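Local atomic coordinates of catalase (Bacillus pumilus, PDB entry 4QOL), a protein that breaks down hydrogen peroxide to water and oxygen at a heme group and also shows peroxidase-like reactivity toward phenolic substrates. Residues 65-70 with 79-84; 105-110 with 233-238; 136-141 with 171-176; 188-193 with 223-228. All blocks are in the same frame, centred on the assembly; numbering follows the deposited sequence.

Contact 1: residues 65-70 with 79-84; sequences GVFEVE and AAFLSE
The ring of Phe67 overlaps the end of Leu82, with CE2 3.8 Å from Leu82 CD2. The two side chains cross at about a right angle. Phe67 sits on strand 60-69 of the antiparallel sheet that forms the beta-barrel of the catalase fold. Residues 79-84 belong to the connection that leads from this strand back to strand 88-96. Phe67 has CG anti to the backbone N (chi1 179°), which carries the ring toward that connection. Its CD2 also lies 4.2 Å from Phe81 CD2 and meets the Phe81 ring at its edge. Two residues further along the same strand, Val69 is tucked against backbone of the connection. Its CG2 lies 3.2 Å from the carbonyl O of Phe81, and its CB is 3.3 Å from Glu84 O. Val69 CG2 is also 4.2 Å from Leu82 CD2, and that leucine methyl group thus meets both Phe67 and Val69. The side chains meet by apolar packing, and no hydrogen bond crosses between the segments. Phe81 continues the packing to the rings of Phe118 and Tyr125, and Phe67 to Val295 and Met298 of the neighbouring strand 293-302. A short 3-10 segment at residues 80-81 shapes the connection. Within it, the carbonyl O of Ala80 accepts from Ser83 OG at 2.9 Å, in the carbonyl plane, and also from the backbone N of Ser83.

Contact 2: residues 105-110 with 233-238; sequences PETLRD and AEIQAN
Ile235 of helix 229-236 makes the first touch. Its CG2 lies 3.7 Å from CG2 of Thr107, a packing of two methyl groups beside the polar part of the contact. Leu227 and His242 also pack on Ile235. Gln236 comes next and carries the main interaction. Its CG is anti to the backbone N (chi1 -168°) and the chain runs on extended, so the amide reaches into the loop 105-110. There OE1 accepts a hydrogen bond from Thr107 OG1 at 2.6 Å. The hydroxyl lies in the carbonyl plane on a lone pair, with a C=O...donor angle of 117°. Thr107 OG1 also lies over the base of the glutamine, 3.3 Å from Gln236 CB. Carbon atoms pack near the amide oxygen: Leu108 CD2 is 3.7 Å and Pro105 CB 4.0 Å from Gln236 OE1. The other end of the amide faces the second subunit, where NE2 donates to the backbone O of Gln236 of that chain. A valine in place of Thr107 would probably leave Gln236 OE1 without this donor and the amide freer to turn. Ala237 follows and packs on Ala237 of the second subunit. Gln236 thus divides its amide chemistry: the oxygen binds its own chain and the nitrogen the neighbour, which ties the internal packing to the subunit interface.

Contact 3: residues 136-141 with 171-176; sequences FIRDAL and TPESTH
Glu173 packs against Arg138 from its CB onward. CB lies over one face of the guanidinium, offset toward the rim, 3.5 Å from Arg138 NH1. CG stands between the backbone N and the carbonyl carbon (chi1 65°) and comes 3.8 Å from Phe136 O. A bend at chi2 (-98°) then folds the carboxylate back, to within 19° of parallel to the guanidinium. OE2 is 4.1 Å from Arg138 NH1 and out of the guanidinium plane, so no N-H points at it. Waters make the link instead. One takes a bond from Arg138 NH1 at 2.8 Å and gives one to Glu173 OE2 at 2.6 Å. A second joins the backbone N of Arg138 to OE2, at 2.9 Å from that N. A third links NH1 to OE1, weakly on the carboxylate side. The direct salt bridges of Arg138 run from NH2 to Asp280 and Asp421. A methionine in place of Arg138 would probably leave these two aspartates without their cation and the two waters held by NH1 without that donor. Nearby, Ile137 CG2 touches Thr171 CG2 at 4.0 Å. The loop then closes in an Asx turn, in which Asp139 OD1 accepts from Leu141 N. Ala140, inside this turn, touches the heme. The contact thus packs the segment leading into helix 175-181 against a loop that lines the catalase heme pocket.

Contact 4: residues 188-193 with 223-228; sequences PANYAE and GIRNLS
With CG trans to the backbone N (chi1 -169°) and a bend at chi3 (59°), Arg225 turns the NE side of its guanidinium to the carboxylate of Glu193, whose chain is extended beyond CG. The grip is side-on. NE bonds OE2 at 2.9 Å, and NH2 bonds OE1 at 2.9 Å. The two planes are 48° apart, so this salt bridge is twisted and not flat. Glu193 OE1 has a second donor, Asn190 ND2, also at 2.9 Å. Both donors approach from the same face of the carboxylate. Asn190 thereby fixes the group that Arg225 binds, while its OD1 accepts from the backbone N of Glu193. On the guanidinium side, Ala189 CB sits over the centre of one face, 3.5 Å from Arg225 CZ. The backbones are tied around this pair. Arg225 N donates to Glu193 O at 2.9 Å, and Ala189 N donates to Arg225 O, also at 2.9 Å. Leu227 closes the apolar side, its CD2 3.9 Å from Ala189 CB. Past it, Ser228 takes the N-cap position of helix 229-236. Glu193 OE1 also has a long, weak ion pair with Arg250 of helix 242-253. The arrangement combines an Asx motif at Asn190 with a single beta bridge between Pro188 and Asn226, joining two irregular loops of the catalase fold.

In the fold
Contacts 2 and 4 form one continuous region, with centres about 12 Å apart. Glu106 OE2 lies 2.6 Å from Tyr191 OH, a probable hydrogen bond, and Ile235 CD1 packs on Leu227 CD1 at 3.6 Å. In sequence, both segments of contact 4 fall between those of contact 2. Contact 3 does not touch contact 2, though their nearest atoms are about 6 Å apart, and both reach the second subunit. It reaches the heme, which touches Ala140, whereas the Pro188 side chain of contact 4 is about 13 Å from it. Contact 1 touches none of the others: its nearest atoms are about 13 Å from contact 4. It lies near the bound sodium ion, about 7 Å from the Glu84 side chain.

Contact 1: residues 65-70 with 79-84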
loop_
_atom_site.group_PDB
_atom_site.type_symbol
_atom_site.label_atom_id
_atom_site.label_comp_id
_atom_site.label_asym_id
_atom_site.label_seq_id
_atom_site.Cartn_x
_atom_site.Cartn_y
_atom_site.Cartn_z
ATOM N N GLY A 65 20.396 20.622 -13.207
ATOM C CA GLY A 65 21.417 21.547 -13.521
ATOM C C GLY A 65 22.773 21.108 -13.043
ATOM O O GLY A 65 23.041 19.927 -12.869
ATOM N N VAL A 66 23.644 22.079 -12.898
ATOM C CA VAL A 66 25.040 21.855 -12.492
ATOM C C VAL A 66 25.451 22.862 -11.427
ATOM O O VAL A 66 25.081 24.020 -11.484
ATOM C CB VAL A 66 26.017 21.937 -13.706
ATOM C CG1 VAL A 66 27.448 21.763 -13.269
ATOM C CG2 VAL A 66 25.671 20.861 -14.723
ATOM N N PHE A 67 26.161 22.381 -10.424
ATOM C CA PHE A 67 26.846 23.215 -9.482
ATOM C C PHE A 67 28.365 23.220 -9.708
ATOM O O PHE A 67 28.949 22.189 -9.855
ATOM C CB PHE A 67 26.584 22.736 -8.041
ATOM C CG PHE A 67 27.312 23.572 -7.021
ATOM C CD1 PHE A 67 26.778 24.780 -6.609
ATOM C CD2 PHE A 67 28.490 23.131 -6.447
ATOM C CE1 PHE A 67 27.414 25.570 -5.690
ATOM C CE2 PHE A 67 29.135 23.925 -5.509
ATOM C CZ PHE A 67 28.614 25.150 -5.158
ATOM N N GLU A 68 28.942 24.408 -9.798
ATOM C CA GLU A 68 30.393 24.571 -9.984
ATOM C C GLU A 68 31.022 25.330 -8.838
ATOM O O GLU A 68 30.623 26.444 -8.538
ATOM C CB GLU A 68 30.686 25.321 -11.302
ATOM C CG GLU A 68 32.184 25.402 -11.596
ATOM C CD GLU A 68 32.478 25.866 -12.997
ATOM O OE1 GLU A 68 31.563 25.878 -13.840
ATOM O OE2 GLU A 68 33.627 26.229 -13.253
ATOM N N VAL A 69 32.087 24.766 -8.293
ATOM C CA VAL A 69 32.836 25.378 -7.234
ATOM C C VAL A 69 33.673 26.517 -7.805
ATOM O O VAL A 69 34.414 26.329 -8.803
ATOM C CB VAL A 69 33.780 24.377 -6.546
ATOM C CG1 VAL A 69 34.676 25.043 -5.490
ATOM C CG2 VAL A 69 32.945 23.258 -5.902
ATOM N N GLU A 70 33.551 27.661 -7.151
ATOM C CA GLU A 70 34.471 28.794 -7.408
ATOM C C GLU A 70 35.634 28.842 -6.408
ATOM O O GLU A 70 36.776 29.052 -6.781
ATOM C CB GLU A 70 33.716 30.127 -7.385
ATOM C CG GLU A 70 34.653 31.282 -7.756
ATOM C CD GLU A 70 33.991 32.622 -7.900
ATOM O OE1 GLU A 70 34.741 33.644 -7.874
ATOM O OE2 GLU A 70 32.769 32.677 -8.049
ATOM N N ALA A 79 34.187 17.678 2.361
ATOM C CA ALA A 79 33.182 17.293 1.359
ATOM C C ALA A 79 33.820 17.250 -0.024
ATOM O O ALA A 79 34.369 18.243 -0.535
ATOM C CB ALA A 79 32.018 18.251 1.398
ATOM N N ALA A 80 33.700 16.091 -0.661
ATOM C CA ALA A 80 34.340 15.880 -1.951
ATOM C C ALA A 80 33.854 16.872 -3.014
ATOM O O ALA A 80 34.680 17.418 -3.775
ATOM C CB ALA A 80 34.129 14.441 -2.416
ATOM N N PHE A 81 32.534 17.116 -3.089
ATOM C CA PHE A 81 32.026 17.991 -4.137
ATOM C C PHE A 81 32.481 19.446 -4.001
ATOM O O PHE A 81 32.356 20.221 -4.963
ATOM C CB PHE A 81 30.469 17.893 -4.317
ATOM C CG PHE A 81 29.669 18.738 -3.348
ATOM C CD1 PHE A 81 29.456 18.327 -2.041
ATOM C CD2 PHE A 81 29.100 19.930 -3.766
ATOM C CE1 PHE A 81 28.698 19.083 -1.182
ATOM C CE2 PHE A 81 28.291 20.675 -2.924
ATOM C CZ PHE A 81 28.129 20.261 -1.613
ATOM N N LEU A 82 33.015 19.824 -2.842
ATOM C CA LEU A 82 33.511 21.215 -2.625
ATOM C C LEU A 82 35.024 21.350 -2.647
ATOM O O LEU A 82 35.570 22.386 -2.250
ATOM C CB LEU A 82 32.949 21.770 -1.312
ATOM C CG LEU A 82 31.401 21.842 -1.212
ATOM C CD1 LEU A 82 30.947 22.324 0.163
ATOM C CD2 LEU A 82 30.888 22.782 -2.287
ATOM N N SER A 83 35.712 20.335 -3.121
ATOM C CA SER A 83 37.169 20.178 -2.773
ATOM C C SER A 83 38.086 20.986 -3.654
ATOM O O SER A 83 39.289 21.165 -3.338
ATOM C CB SER A 83 37.619 18.734 -2.830
ATOM O OG SER A 83 37.454 18.157 -4.137
ATOM N N GLU A 84 37.598 21.405 -4.795
ATOM C CA GLU A 84 38.481 22.165 -5.636
ATOM C C GLU A 84 37.766 23.068 -6.596
ATOM O O GLU A 84 36.638 22.780 -7.090
ATOM C CB GLU A 84 39.490 21.275 -6.351
ATOM C CG GLU A 84 39.051 20.003 -7.030
ATOM C CD GLU A 84 40.150 19.464 -8.034
ATOM O OE1 GLU A 84 41.365 19.880 -7.926
ATOM O OE2 GLU A 84 39.855 18.612 -8.947
#

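Contact 2: residues 105-110 with 233-238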
loop_
_atom_site.group_PDB
_atom_site.type_symbol
_atom_site.label_atom_id
_atom_site.label_comp_id
_atom_site.label_asym_id
_atom_site.label_seq_id
_atom_site.Cartn_x
_atom_site.Cartn_y
_atom_site.Cartn_z
ATOM N N PRO A 105 -2.853 27.248 -6.213
ATOM C CA PRO A 105 -2.153 28.344 -6.883
ATOM C C PRO A 105 -0.771 28.676 -6.289
ATOM O O PRO A 105 -0.499 28.488 -5.103
ATOM C CB PRO A 105 -3.080 29.537 -6.680
ATOM C CG PRO A 105 -4.403 28.903 -6.421
ATOM C CD PRO A 105 -4.133 27.695 -5.637
ATOM N N GLU A 106 0.075 29.225 -7.146
ATOM C CA GLU A 106 1.455 29.567 -6.761
ATOM C C GLU A 106 1.582 31.075 -6.406
ATOM O O GLU A 106 2.673 31.610 -6.212
ATOM C CB GLU A 106 2.425 29.131 -7.846
ATOM C CG GLU A 106 2.618 27.603 -7.894
ATOM C CD GLU A 106 3.455 27.131 -9.073
ATOM O OE1 GLU A 106 3.217 27.703 -10.193
ATOM O OE2 GLU A 106 4.240 26.154 -8.922
ATOM N N THR A 107 0.426 31.690 -6.226
ATOM C CA THR A 107 0.271 33.085 -5.785
ATOM C C THR A 107 -0.099 33.257 -4.314
ATOM O O THR A 107 -0.376 34.379 -3.898
ATOM C CB THR A 107 -0.860 33.716 -6.613
ATOM O OG1 THR A 107 -1.930 32.817 -6.713
ATOM C CG2 THR A 107 -0.395 34.026 -8.032
ATOM N N LEU A 108 -0.206 32.144 -3.565
ATOM C CA LEU A 108 -0.503 32.218 -2.160
ATOM C C LEU A 108 0.697 32.611 -1.313
ATOM O O LEU A 108 1.819 32.379 -1.705
ATOM C CB LEU A 108 -1.027 30.878 -1.682
ATOM C CG LEU A 108 -2.149 30.217 -2.492
ATOM C CD1 LEU A 108 -2.643 28.907 -1.881
ATOM C CD2 LEU A 108 -3.351 31.179 -2.627
ATOM N N ARG A 109 0.418 33.155 -0.124
ATOM C CA ARG A 109 1.463 33.487 0.819
ATOM C C ARG A 109 1.978 32.198 1.424
ATOM O O ARG A 109 1.164 31.356 1.841
ATOM C CB ARG A 109 0.910 34.431 1.895
ATOM C CG ARG A 109 1.972 34.867 2.899
ATOM C CD ARG A 109 1.508 35.966 3.855
ATOM N NE ARG A 109 0.924 37.110 3.144
ATOM C CZ ARG A 109 1.610 38.020 2.482
ATOM N NH1 ARG A 109 2.957 38.085 2.542
ATOM N NH2 ARG A 109 0.960 38.883 1.781
ATOM N N ASP A 110 3.282 32.028 1.483
ATOM C CA ASP A 110 3.877 30.767 2.026
ATOM C C ASP A 110 5.377 30.947 1.933
ATOM O O ASP A 110 5.849 31.552 0.977
ATOM C CB ASP A 110 3.486 29.545 1.145
ATOM C CG ASP A 110 2.695 28.437 1.881
ATOM O OD1 ASP A 110 2.439 28.493 3.112
ATOM O OD2 ASP A 110 2.130 27.527 1.137
ATOM N N ALA A 233 -2.984 38.687 -6.592
ATOM C CA ALA A 233 -4.362 38.474 -7.036
ATOM C C ALA A 233 -4.523 38.654 -8.551
ATOM O O ALA A 233 -5.284 37.916 -9.190
ATOM C CB ALA A 233 -5.321 39.411 -6.284
ATOM N N GLU A 234 -3.874 39.657 -9.111
ATOM C CA GLU A 234 -3.932 39.893 -10.558
ATOM C C GLU A 234 -3.387 38.675 -11.345
ATOM O O GLU A 234 -3.946 38.282 -12.364
ATOM C CB GLU A 234 -3.116 41.170 -10.925
ATOM C CG GLU A 234 -3.687 42.463 -10.332
ATOM C CD GLU A 234 -2.821 43.722 -10.552
ATOM O OE1 GLU A 234 -3.262 44.845 -10.132
ATOM O OE2 GLU A 234 -1.671 43.585 -11.080
ATOM N N ILE A 235 -2.295 38.078 -10.870
ATOM C CA ILE A 235 -1.756 36.880 -11.499
ATOM C C ILE A 235 -2.699 35.732 -11.276
ATOM O O ILE A 235 -3.014 35.011 -12.227
ATOM C CB ILE A 235 -0.279 36.563 -10.984
ATOM C CG1 ILE A 235 0.669 37.668 -11.485
ATOM C CG2 ILE A 235 0.232 35.231 -11.515
ATOM C CD1 ILE A 235 1.944 37.792 -10.697
ATOM N N GLN A 236 -3.186 35.555 -10.041
ATOM C CA GLN A 236 -4.062 34.431 -9.736
ATOM C C GLN A 236 -5.344 34.397 -10.565
ATOM O O GLN A 236 -5.803 33.295 -10.941
ATOM C CB GLN A 236 -4.422 34.435 -8.245
ATOM C CG GLN A 236 -5.102 33.152 -7.773
ATOM C CD GLN A 236 -5.271 33.143 -6.271
ATOM O OE1 GLN A 236 -4.272 33.181 -5.543
ATOM N NE2 GLN A 236 -6.510 33.057 -5.776
ATOM N N ALA A 237 -5.853 35.563 -10.967
ATOM C CA ALA A 237 -7.018 35.635 -11.825
ATOM C C ALA A 237 -6.907 34.812 -13.091
ATOM O O ALA A 237 -7.913 34.282 -13.557
ATOM C CB ALA A 237 -7.354 37.078 -12.199
ATOM N N ASN A 238 -5.690 34.762 -13.665
ATOM C CA ASN A 238 -5.486 34.137 -14.958
ATOM C C ASN A 238 -4.521 32.972 -15.005
ATOM O O ASN A 238 -4.399 32.325 -16.062
ATOM C CB ASN A 238 -4.975 35.158 -15.964
ATOM C CG ASN A 238 -5.980 36.266 -16.225
ATOM O OD1 ASN A 238 -7.157 36.019 -16.472
ATOM N ND2 ASN A 238 -5.513 37.485 -16.142
#

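Contact 3: residues 136-141 with 171-176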
loop_
_atom_site.group_PDB
_atom_site.type_symbol
_atom_site.label_atom_id
_atom_site.label_comp_id
_atom_site.label_asym_id
_atom_site.label_seq_id
_atom_site.Cartn_x
_atom_site.Cartn_y
_atom_site.Cartn_z
ATOM N N PHE A 136 9.328 28.909 11.878
ATOM C CA PHE A 136 8.286 29.312 12.850
ATOM C C PHE A 136 8.504 28.713 14.251
ATOM O O PHE A 136 8.089 29.263 15.241
ATOM C CB PHE A 136 6.904 28.769 12.428
ATOM C CG PHE A 136 6.458 29.137 11.049
ATOM C CD1 PHE A 136 6.774 28.313 9.963
ATOM C CD2 PHE A 136 5.647 30.235 10.859
ATOM C CE1 PHE A 136 6.320 28.591 8.713
ATOM C CE2 PHE A 136 5.192 30.532 9.586
ATOM C CZ PHE A 136 5.528 29.689 8.520
ATOM N N ILE A 137 9.197 27.576 14.298
ATOM C CA ILE A 137 9.308 26.727 15.481
ATOM C C ILE A 137 10.741 26.219 15.552
ATOM O O ILE A 137 11.468 26.351 14.602
ATOM C CB ILE A 137 8.340 25.528 15.460
ATOM C CG1 ILE A 137 8.476 24.684 14.185
ATOM C CG2 ILE A 137 6.892 25.987 15.662
ATOM C CD1 ILE A 137 7.787 23.338 14.265
ATOM N N ARG A 138 11.127 25.694 16.718
ATOM C CA ARG A 138 12.509 25.239 16.933
ATOM C C ARG A 138 12.609 23.782 17.408
ATOM O O ARG A 138 13.704 23.357 17.795
ATOM C CB ARG A 138 13.220 26.184 17.933
ATOM C CG ARG A 138 12.553 26.176 19.296
ATOM C CD ARG A 138 13.383 26.850 20.405
ATOM N NE ARG A 138 13.594 28.227 20.139
ATOM C CZ ARG A 138 13.061 29.254 20.811
ATOM N NH1 ARG A 138 12.033 29.073 21.659
ATOM N NH2 ARG A 138 13.488 30.467 20.510
ATOM N N ASP A 139 11.482 23.042 17.447
ATOM C CA ASP A 139 11.489 21.674 17.887
ATOM C C ASP A 139 10.535 20.911 17.003
ATOM O O ASP A 139 9.387 21.275 16.859
ATOM C CB ASP A 139 11.080 21.561 19.394
ATOM C CG ASP A 139 11.342 20.170 19.972
ATOM O OD1 ASP A 139 10.917 19.186 19.324
ATOM O OD2 ASP A 139 12.039 20.035 21.017
ATOM N N ALA A 140 11.023 19.830 16.412
ATOM C CA ALA A 140 10.214 19.008 15.515
ATOM C C ALA A 140 8.938 18.443 16.109
ATOM O O ALA A 140 7.964 18.159 15.363
ATOM C CB ALA A 140 11.106 17.879 14.974
ATOM N N LEU A 141 8.861 18.338 17.446
ATOM C CA LEU A 141 7.701 17.800 18.086
ATOM C C LEU A 141 6.498 18.678 17.758
ATOM O O LEU A 141 5.366 18.197 17.779
ATOM C CB LEU A 141 7.874 17.665 19.606
ATOM C CG LEU A 141 6.800 16.958 20.392
ATOM C CD1 LEU A 141 6.567 15.538 19.951
ATOM C CD2 LEU A 141 7.219 16.936 21.864
ATOM N N THR A 171 2.940 30.426 20.477
ATOM C CA THR A 171 4.259 29.888 20.094
ATOM C C THR A 171 5.057 31.094 19.684
ATOM O O THR A 171 5.412 31.298 18.527
ATOM C CB THR A 171 4.081 28.882 18.945
ATOM O OG1 THR A 171 3.118 27.901 19.353
ATOM C CG2 THR A 171 5.364 28.207 18.564
ATOM N N PRO A 172 5.432 31.947 20.711
ATOM C CA PRO A 172 6.035 33.255 20.411
ATOM C C PRO A 172 7.422 33.181 19.753
ATOM O O PRO A 172 7.865 34.150 19.152
ATOM C CB PRO A 172 6.122 33.931 21.795
ATOM C CG PRO A 172 6.131 32.755 22.761
ATOM C CD PRO A 172 5.170 31.767 22.130
ATOM N N GLU A 173 8.081 32.020 19.758
ATOM C CA GLU A 173 9.265 31.882 18.925
ATOM C C GLU A 173 9.012 32.070 17.404
ATOM O O GLU A 173 9.981 32.220 16.637
ATOM C CB GLU A 173 9.954 30.540 19.213
ATOM C CG GLU A 173 9.146 29.296 18.849
ATOM C CD GLU A 173 8.449 28.731 20.064
ATOM O OE1 GLU A 173 7.774 29.517 20.827
ATOM O OE2 GLU A 173 8.510 27.508 20.257
ATOM N N SER A 174 7.735 32.062 17.003
ATOM C CA SER A 174 7.334 32.267 15.618
ATOM C C SER A 174 7.416 33.728 15.159
ATOM O O SER A 174 7.288 34.033 13.978
ATOM C CB SER A 174 5.872 31.796 15.423
ATOM O OG SER A 174 4.900 32.571 16.183
ATOM N N THR A 175 7.671 34.643 16.100
ATOM C CA THR A 175 7.548 36.079 15.810
ATOM C C THR A 175 8.536 36.548 14.720
ATOM O O THR A 175 8.171 37.350 13.824
ATOM C CB THR A 175 7.766 36.895 17.115
ATOM O OG1 THR A 175 6.854 36.436 18.120
ATOM C CG2 THR A 175 7.543 38.306 16.890
ATOM N N HIS A 176 9.785 36.102 14.786
ATOM C CA HIS A 176 10.736 36.433 13.735
ATOM C C HIS A 176 10.262 35.931 12.348
ATOM O O HIS A 176 10.214 36.711 11.385
ATOM C CB HIS A 176 12.133 35.908 14.105
ATOM C CG HIS A 176 13.239 36.450 13.247
ATOM N ND1 HIS A 176 14.518 35.901 13.258
ATOM C CD2 HIS A 176 13.286 37.502 12.400
ATOM C CE1 HIS A 176 15.274 36.563 12.405
ATOM N NE2 HIS A 176 14.547 37.536 11.867
HETATM O O HOH W 1 9.263 24.906 18.748
HETATM O O HOH W 2 9.834 30.290 23.232
HETATM O O HOH W 3 10.422 26.794 21.946
#

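Contact 4: residues 188-193 with 223-228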
loop_
_atom_site.group_PDB
_atom_site.type_symbol
_atom_site.label_atom_id
_atom_site.label_comp_id
_atom_site.label_asym_id
_atom_site.label_seq_id
_atom_site.Cartn_x
_atom_site.Cartn_y
_atom_site.Cartn_z
ATOM N N PRO A 188 6.936 35.366 -3.275
ATOM C CA PRO A 188 7.867 35.532 -4.363
ATOM C C PRO A 188 7.208 35.656 -5.740
ATOM O O PRO A 188 6.195 35.043 -5.972
ATOM C CB PRO A 188 8.776 34.267 -4.276
ATOM C CG PRO A 188 8.660 33.870 -2.823
ATOM C CD PRO A 188 7.190 34.149 -2.495
ATOM N N ALA A 189 7.837 36.428 -6.661
ATOM C CA ALA A 189 7.225 36.618 -7.959
ATOM C C ALA A 189 7.167 35.316 -8.747
ATOM O O ALA A 189 6.250 35.118 -9.618
ATOM C CB ALA A 189 7.953 37.688 -8.746
ATOM N N ASN A 190 8.187 34.495 -8.537
ATOM C CA ASN A 190 8.296 33.192 -9.158
ATOM C C ASN A 190 9.497 32.445 -8.461
ATOM O O ASN A 190 10.030 32.935 -7.495
ATOM C CB ASN A 190 8.510 33.353 -10.679
ATOM C CG ASN A 190 9.712 34.209 -11.006
ATOM O OD1 ASN A 190 10.837 33.880 -10.622
ATOM N ND2 ASN A 190 9.501 35.334 -11.747
ATOM N N TYR A 191 9.830 31.253 -8.922
ATOM C CA TYR A 191 10.861 30.478 -8.266
ATOM C C TYR A 191 12.277 30.930 -8.618
ATOM O O TYR A 191 13.192 30.647 -7.884
ATOM C CB TYR A 191 10.710 28.989 -8.629
ATOM C CG TYR A 191 9.441 28.307 -8.164
ATOM C CD1 TYR A 191 8.966 28.466 -6.862
ATOM C CD2 TYR A 191 8.718 27.492 -9.027
ATOM C CE1 TYR A 191 7.820 27.806 -6.427
ATOM C CE2 TYR A 191 7.587 26.832 -8.631
ATOM C CZ TYR A 191 7.104 26.996 -7.328
ATOM O OH TYR A 191 5.967 26.346 -6.948
ATOM N N ALA A 192 12.446 31.663 -9.734
ATOM C CA ALA A 192 13.792 32.115 -10.176
ATOM C C ALA A 192 14.250 33.381 -9.456
ATOM O O ALA A 192 15.408 33.527 -9.086
ATOM C CB ALA A 192 13.802 32.361 -11.678
ATOM N N GLU A 193 13.317 34.267 -9.159
ATOM C CA GLU A 193 13.665 35.586 -8.562
ATOM C C GLU A 193 13.442 35.541 -7.058
ATOM O O GLU A 193 12.621 36.268 -6.481
ATOM C CB GLU A 193 12.806 36.675 -9.231
ATOM C CG GLU A 193 13.100 36.857 -10.718
ATOM C CD GLU A 193 12.216 37.908 -11.373
ATOM O OE1 GLU A 193 11.279 37.550 -12.136
ATOM O OE2 GLU A 193 12.462 39.094 -11.135
ATOM N N GLY A 223 17.908 38.192 -9.257
ATOM C CA GLY A 223 17.505 39.152 -8.231
ATOM C C GLY A 223 16.357 38.610 -7.459
ATOM O O GLY A 223 15.667 37.721 -7.959
ATOM N N ILE A 224 16.103 39.157 -6.270
ATOM C CA ILE A 224 14.919 38.847 -5.508
ATOM C C ILE A 224 13.763 39.760 -5.914
ATOM O O ILE A 224 13.907 40.990 -5.892
ATOM C CB ILE A 224 15.197 39.000 -4.002
ATOM C CG1 ILE A 224 16.166 37.909 -3.566
ATOM C CG2 ILE A 224 13.890 38.995 -3.182
ATOM C CD1 ILE A 224 16.843 38.137 -2.236
ATOM N N ARG A 225 12.619 39.201 -6.285
ATOM C CA ARG A 225 11.409 40.003 -6.556
ATOM C C ARG A 225 10.174 39.399 -6.006
ATOM O O ARG A 225 10.029 38.170 -6.033
ATOM C CB ARG A 225 11.194 40.184 -8.061
ATOM C CG ARG A 225 10.135 41.191 -8.400
ATOM C CD ARG A 225 10.169 41.571 -9.878
ATOM N NE ARG A 225 9.973 40.446 -10.791
ATOM C CZ ARG A 225 8.797 40.006 -11.259
ATOM N NH1 ARG A 225 7.637 40.542 -10.889
ATOM N NH2 ARG A 225 8.771 38.961 -12.064
ATOM N N ASN A 226 9.312 40.226 -5.432
ATOM C CA ASN A 226 8.197 39.808 -4.641
ATOM C C ASN A 226 6.889 40.388 -5.238
ATOM O O ASN A 226 6.910 41.307 -6.070
ATOM C CB ASN A 226 8.319 40.251 -3.197
ATOM C CG ASN A 226 9.592 39.787 -2.538
ATOM O OD1 ASN A 226 10.316 40.582 -1.888
ATOM N ND2 ASN A 226 9.938 38.559 -2.788
ATOM N N LEU A 227 5.763 39.864 -4.762
ATOM C CA LEU A 227 4.438 40.353 -5.142
ATOM C C LEU A 227 3.683 40.916 -3.956
ATOM O O LEU A 227 3.614 40.293 -2.881
ATOM C CB LEU A 227 3.553 39.249 -5.768
ATOM C CG LEU A 227 4.185 38.443 -6.904
ATOM C CD1 LEU A 227 3.299 37.299 -7.353
ATOM C CD2 LEU A 227 4.520 39.337 -8.081
ATOM N N SER A 228 3.065 42.101 -4.175
ATOM C CA SER A 228 2.065 42.599 -3.218
ATOM C C SER A 228 0.827 41.709 -3.249
ATOM O O SER A 228 0.647 40.926 -4.171
ATOM C CB SER A 228 1.666 44.044 -3.562
ATOM O OG SER A 228 0.940 44.043 -4.802
#